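PDB 4U6U: Cog5 from Kluyveromyces lactis, which forms, with Cog7, part of the conserved oligomeric Golgi complex, a multisubunit tethering complex that probably acts in vesicle capture and fusion at the Golgi. Local coordinates for residues B[164-169]-B[230-235]; B[235-240]-B[284-289]. The protein carries 7 engineered substitutions. All blocks are in the same frame, centred on the assembly; numbering follows the deposited sequence.

Contact 1 (B[164-169]-B[230-235]); sequences VLSKTI and NSFKRD
Phe232 reaches from helix 220-241 to the C-terminal part of helix 143-167, where Leu165 crosses it at about a right angle. CD1 of Leu165 sits over one face of the ring, off centre toward the rim, while Leu165 CB comes to 3.5 Å from Phe232 CD1. With CG anti to the backbone N (chi1 171°), the phenyl group is directed at helix 143-167. Ile169, farther along the same segment, slides past the ring in the opposite direction, its CG1 lying 4.0 Å from Phe232 CE1. The CD1 methyl of the same isoleucine packs 3.8 Å from Asp235 CB, the two side chains crossing at about a right angle.

Beside this apolar patch, Ser166 OG donates a hydrogen bond to Asp235 OD2, 2.6 Å away. It meets that oxygen on the anti side, 17° out of the carboxylate plane. The other oxygen, OD1, lies over a face of the Arg234 guanidinium, so that pair is held by charge alone, without an N-H aimed at the oxygen. Thr168 OG1 and N both bond Leu165 O from the same face of its carbonyl plane. Phe175 of helix 175-192 touches both Phe232 and Thr168.

Chemically, the joint combines buried hydrocarbon round one aromatic ring with a single serine-carboxylate bond between partly exposed residues beside it. The hydroxyl and the nearby arginine would both be expected to favour the charged form of Asp235.

Contact 2 (B[235-240]-B[284-289]); sequences DFEMSY and AVSILD
Tyr240 lays one face of its ring against Ile287: CG1 stands 3.6 Å from the ring centroid and 23° off the normal, a CH-pi contact. The two side chains slide past each other in opposite directions. With CG1 between the backbone N and the carbonyl carbon (chi1 51°), CG1 of Ile287 faces the tyrosine and CG2 faces Glu237. CD1 goes on to the edge of the Phe236 ring, near the ring plane, and also approaches Glu237 CG at 3.4 Å. Ile287 CG2 lies along the end of Glu237, 3.5 Å from OE1, although that carboxylate has its salt bridge with Lys233, one turn back on the helix.

Farther along the Phe236 ring, CZ packs against Val285 CG1 at 3.6 Å, and Leu288 CD2 is a looser neighbour of CE2. Leu250 and Ile257, from helices 245-252 and 254-265, also touch Phe236. Ser286 OG turns back to bond Lys283 O.

Phe236, Glu237 and Tyr240 are spaced i, i+1 and i+4, the pattern of one helix face. The end of the modelled chain, with a type I beta turn from Ser286 to Asp289, packs on that face, within an all-helical rod consistent with the CATCHR fold of tethering-complex subunits.

From the N terminus the chain runs through its long helices to the last part of helix 143-167, where contact 1 opens. Sixty residues later, after helices 175-192 and 207-213, helix 220-241 comes alongside and closes that loop. Contact 2 opens on the same helix, at the shared Asp235, and closes at 284-289 after helices 245-252, 254-265 and 277-284. The two loops therefore follow in series, neither nested nor crossed. Their centres lie about 9 Å apart, and they touch directly: Phe232 CE2 packs 3.6 Å from Val285 CG2, and Ile169 meets Ser239. Helix 220-241 is thus the common element, joining helix 143-167 to the loop that ends the modelled chain.

Contact 1 (B[164-169]-B[230-235])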
loop_
_atom_site.group_PDB
_atom_site.type_symbol
_atom_site.label_atom_id
_atom_site.label_comp_id
_atom_site.label_asym_id
_atom_site.label_seq_id
_atom_site.Cartn_x
_atom_site.Cartn_y
_atom_site.Cartn_z
ATOM N N VAL B 164 -2.630 31.663 -4.304
ATOM C CA VAL B 164 -3.541 32.654 -3.728
ATOM C C VAL B 164 -2.785 33.855 -3.142
ATOM O O VAL B 164 -3.309 34.969 -3.137
ATOM C CB VAL B 164 -4.475 32.046 -2.646
ATOM C CG1 VAL B 164 -3.797 31.971 -1.291
ATOM C CG2 VAL B 164 -5.747 32.883 -2.534
ATOM N N LEU B 165 -1.572 33.632 -2.639
ATOM C CA LEU B 165 -0.730 34.727 -2.149
ATOM C C LEU B 165 -0.242 35.615 -3.293
ATOM O O LEU B 165 -0.345 36.838 -3.223
ATOM C CB LEU B 165 0.479 34.199 -1.382
ATOM C CG LEU B 165 0.275 33.539 -0.023
ATOM C CD1 LEU B 165 1.609 33.016 0.476
ATOM C CD2 LEU B 165 -0.357 34.497 0.982
ATOM N N SER B 166 0.298 35.002 -4.343
ATOM C CA SER B 166 0.795 35.772 -5.477
ATOM C C SER B 166 -0.289 36.586 -6.151
ATOM O O SER B 166 0.004 37.643 -6.709
ATOM C CB SER B 166 1.465 34.876 -6.506
ATOM O OG SER B 166 2.789 34.588 -6.098
ATOM N N LYS B 167 -1.532 36.113 -6.115
ATOM C CA LYS B 167 -2.606 36.869 -6.750
ATOM C C LYS B 167 -2.826 38.249 -6.128
ATOM O O LYS B 167 -3.273 39.173 -6.822
ATOM C CB LYS B 167 -3.905 36.082 -6.713
ATOM C CG LYS B 167 -4.037 35.118 -7.872
ATOM C CD LYS B 167 -5.274 34.241 -7.714
ATOM C CE LYS B 167 -5.166 32.952 -8.530
ATOM N NZ LYS B 167 -6.237 31.977 -8.164
ATOM N N THR B 168 -2.484 38.414 -4.851
ATOM C CA THR B 168 -2.636 39.731 -4.227
ATOM C C THR B 168 -1.434 40.669 -4.403
ATOM O O THR B 168 -1.463 41.789 -3.919
ATOM C CB THR B 168 -2.944 39.638 -2.719
ATOM O OG1 THR B 168 -2.140 38.620 -2.117
ATOM C CG2 THR B 168 -4.428 39.357 -2.500
ATOM N N ILE B 169 -0.368 40.215 -5.052
ATOM C CA ILE B 169 0.784 41.083 -5.289
ATOM C C ILE B 169 0.354 42.315 -6.098
ATOM O O ILE B 169 0.811 43.440 -5.861
ATOM C CB ILE B 169 1.888 40.321 -6.018
ATOM C CG1 ILE B 169 2.482 39.274 -5.079
ATOM C CG2 ILE B 169 2.948 41.274 -6.578
ATOM C CD1 ILE B 169 3.506 38.413 -5.745
ATOM N N ASN B 230 8.958 29.783 -1.566
ATOM C CA ASN B 230 9.759 29.991 -2.753
ATOM C C ASN B 230 8.925 30.566 -3.882
ATOM O O ASN B 230 9.181 31.678 -4.329
ATOM C CB ASN B 230 10.407 28.685 -3.197
ATOM C CG ASN B 230 11.374 28.158 -2.171
ATOM O OD1 ASN B 230 11.664 28.833 -1.180
ATOM N ND2 ASN B 230 11.862 26.937 -2.381
ATOM N N SER B 231 7.873 29.861 -4.287
ATOM C CA SER B 231 7.137 30.279 -5.482
ATOM C C SER B 231 6.321 31.543 -5.217
ATOM O O SER B 231 5.599 32.029 -6.088
ATOM C CB SER B 231 6.247 29.151 -6.015
ATOM O OG SER B 231 5.126 28.945 -5.191
ATOM N N PHE B 232 6.433 32.064 -4.003
ATOM C CA PHE B 232 5.825 33.340 -3.690
ATOM C C PHE B 232 6.916 34.387 -3.592
ATOM O O PHE B 232 6.735 35.521 -4.013
ATOM C CB PHE B 232 5.059 33.306 -2.383
ATOM C CG PHE B 232 4.616 34.657 -1.940
ATOM C CD1 PHE B 232 3.566 35.293 -2.586
ATOM C CD2 PHE B 232 5.276 35.322 -0.928
ATOM C CE1 PHE B 232 3.149 36.552 -2.196
ATOM C CE2 PHE B 232 4.871 36.590 -0.536
ATOM C CZ PHE B 232 3.808 37.207 -1.169
ATOM N N LYS B 233 8.046 33.995 -3.012
ATOM C CA LYS B 233 9.240 34.828 -3.013
ATOM C C LYS B 233 9.639 35.194 -4.432
ATOM O O LYS B 233 9.875 36.364 -4.749
ATOM C CB LYS B 233 10.400 34.097 -2.338
ATOM C CG LYS B 233 11.715 34.845 -2.321
ATOM C CD LYS B 233 12.851 33.920 -1.917
ATOM C CE LYS B 233 14.211 34.541 -2.160
ATOM N NZ LYS B 233 14.456 35.623 -1.167
ATOM N N ARG B 234 9.675 34.187 -5.295
ATOM C CA ARG B 234 10.114 34.382 -6.664
ATOM C C ARG B 234 9.218 35.411 -7.337
ATOM O O ARG B 234 9.714 36.330 -8.003
ATOM C CB ARG B 234 10.128 33.042 -7.409
ATOM C CG ARG B 234 10.266 33.105 -8.914
ATOM C CD ARG B 234 10.208 31.701 -9.538
ATOM N NE ARG B 234 9.084 30.889 -9.050
ATOM C CZ ARG B 234 7.888 30.801 -9.634
ATOM N NH1 ARG B 234 7.628 31.488 -10.739
ATOM N NH2 ARG B 234 6.941 30.032 -9.106
ATOM N N ASP B 235 7.915 35.291 -7.105
ATOM C CA ASP B 235 6.927 36.172 -7.718
ATOM C C ASP B 235 7.024 37.591 -7.179
ATOM O O ASP B 235 6.936 38.578 -7.920
ATOM C CB ASP B 235 5.514 35.633 -7.482
ATOM C CG ASP B 235 5.205 34.438 -8.338
ATOM O OD1 ASP B 235 6.101 34.016 -9.096
ATOM O OD2 ASP B 235 4.070 33.927 -8.264
#

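Contact 2 (B[235-240]-B[284-289])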
loop_
_atom_site.group_PDB
_atom_site.type_symbol
_atom_site.label_atom_id
_atom_site.label_comp_id
_atom_site.label_asym_id
_atom_site.label_seq_id
_atom_site.Cartn_x
_atom_site.Cartn_y
_atom_site.Cartn_z
ATOM N N ASP B 235 7.915 35.291 -7.105
ATOM C CA ASP B 235 6.927 36.172 -7.718
ATOM C C ASP B 235 7.024 37.591 -7.179
ATOM O O ASP B 235 6.936 38.578 -7.920
ATOM C CB ASP B 235 5.514 35.633 -7.482
ATOM C CG ASP B 235 5.205 34.438 -8.338
ATOM O OD1 ASP B 235 6.101 34.016 -9.096
ATOM O OD2 ASP B 235 4.070 33.927 -8.264
ATOM N N PHE B 236 7.136 37.681 -5.867
ATOM C CA PHE B 236 7.227 38.960 -5.203
ATOM C C PHE B 236 8.423 39.727 -5.731
ATOM O O PHE B 236 8.294 40.853 -6.211
ATOM C CB PHE B 236 7.312 38.741 -3.694
ATOM C CG PHE B 236 7.023 39.958 -2.878
ATOM C CD1 PHE B 236 5.724 40.345 -2.618
ATOM C CD2 PHE B 236 8.054 40.677 -2.307
ATOM C CE1 PHE B 236 5.465 41.468 -1.840
ATOM C CE2 PHE B 236 7.806 41.788 -1.531
ATOM C CZ PHE B 236 6.511 42.185 -1.296
ATOM N N GLU B 237 9.581 39.083 -5.692
ATOM C CA GLU B 237 10.821 39.762 -6.025
ATOM C C GLU B 237 10.863 40.080 -7.500
ATOM O O GLU B 237 11.361 41.130 -7.882
ATOM C CB GLU B 237 12.033 38.913 -5.619
ATOM C CG GLU B 237 12.154 38.790 -4.120
ATOM C CD GLU B 237 13.450 38.174 -3.662
ATOM O OE1 GLU B 237 13.752 38.285 -2.444
ATOM O OE2 GLU B 237 14.158 37.591 -4.517
ATOM N N MET B 238 10.321 39.192 -8.327
ATOM C CA MET B 238 10.287 39.455 -9.762
ATOM C C MET B 238 9.518 40.726 -10.032
ATOM O O MET B 238 9.871 41.511 -10.912
ATOM C CB MET B 238 9.659 38.298 -10.531
ATOM C CG MET B 238 10.087 38.239 -11.976
ATOM S SD MET B 238 8.998 37.184 -12.892
ATOM C CE MET B 238 9.635 37.351 -14.562
ATOM N N SER B 239 8.484 40.923 -9.228
ATOM C CA SER B 239 7.565 42.027 -9.386
ATOM C C SER B 239 8.171 43.310 -8.852
ATOM O O SER B 239 7.993 44.376 -9.453
ATOM C CB SER B 239 6.262 41.708 -8.667
ATOM O OG SER B 239 5.252 42.610 -9.034
ATOM N N TYR B 240 8.874 43.191 -7.722
ATOM C CA TYR B 240 9.580 44.300 -7.064
ATOM C C TYR B 240 10.763 44.822 -7.897
ATOM O O TYR B 240 10.963 46.035 -8.019
ATOM C CB TYR B 240 10.060 43.854 -5.671
ATOM C CG TYR B 240 10.601 44.957 -4.777
ATOM C CD1 TYR B 240 9.745 45.705 -3.956
ATOM C CD2 TYR B 240 11.963 45.229 -4.722
ATOM C CE1 TYR B 240 10.229 46.724 -3.132
ATOM C CE2 TYR B 240 12.463 46.237 -3.895
ATOM C CZ TYR B 240 11.595 46.985 -3.104
ATOM O OH TYR B 240 12.104 47.983 -2.287
ATOM N N ALA B 284 10.474 35.608 2.269
ATOM C CA ALA B 284 9.881 35.767 0.949
ATOM C C ALA B 284 9.745 37.240 0.632
ATOM O O ALA B 284 9.931 37.679 -0.499
ATOM C CB ALA B 284 8.531 35.091 0.895
ATOM N N VAL B 285 9.436 37.997 1.669
ATOM C CA VAL B 285 9.125 39.403 1.555
ATOM C C VAL B 285 10.278 40.178 2.177
ATOM O O VAL B 285 10.151 40.668 3.293
ATOM C CB VAL B 285 7.783 39.706 2.258
ATOM C CG1 VAL B 285 7.334 41.114 2.029
ATOM C CG2 VAL B 285 6.721 38.755 1.746
ATOM N N SER B 286 11.429 40.231 1.504
ATOM C CA SER B 286 12.634 40.747 2.166
ATOM C C SER B 286 13.428 41.748 1.321
ATOM O O SER B 286 14.448 42.266 1.774
ATOM C CB SER B 286 13.556 39.599 2.604
ATOM O OG SER B 286 14.251 39.038 1.506
ATOM N N ILE B 287 12.965 42.020 0.105
ATOM C CA ILE B 287 13.589 43.034 -0.755
ATOM C C ILE B 287 13.197 44.441 -0.322
ATOM O O ILE B 287 13.698 45.426 -0.873
ATOM C CB ILE B 287 13.232 42.894 -2.254
ATOM C CG1 ILE B 287 11.720 42.786 -2.437
ATOM C CG2 ILE B 287 13.977 41.729 -2.894
ATOM C CD1 ILE B 287 11.183 41.408 -2.212
ATOM N N LEU B 288 12.331 44.529 0.685
ATOM C CA LEU B 288 11.813 45.802 1.200
ATOM C C LEU B 288 12.994 46.648 1.684
ATOM O O LEU B 288 12.876 47.855 1.914
ATOM C CB LEU B 288 10.779 45.578 2.308
ATOM C CG LEU B 288 9.481 44.814 1.953
ATOM C CD1 LEU B 288 8.749 45.318 0.701
ATOM C CD2 LEU B 288 9.780 43.370 1.792
ATOM N N ASP B 289 14.123 45.969 1.860
ATOM C CA ASP B 289 15.403 46.594 2.133
ATOM C C ASP B 289 16.130 46.935 0.817
ATOM O O ASP B 289 15.699 47.798 0.033
ATOM C CB ASP B 289 16.263 45.662 2.984
ATOM C CG ASP B 289 17.287 46.406 3.808
ATOM O OD1 ASP B 289 17.037 47.582 4.150
ATOM O OD2 ASP B 289 18.340 45.809 4.117
#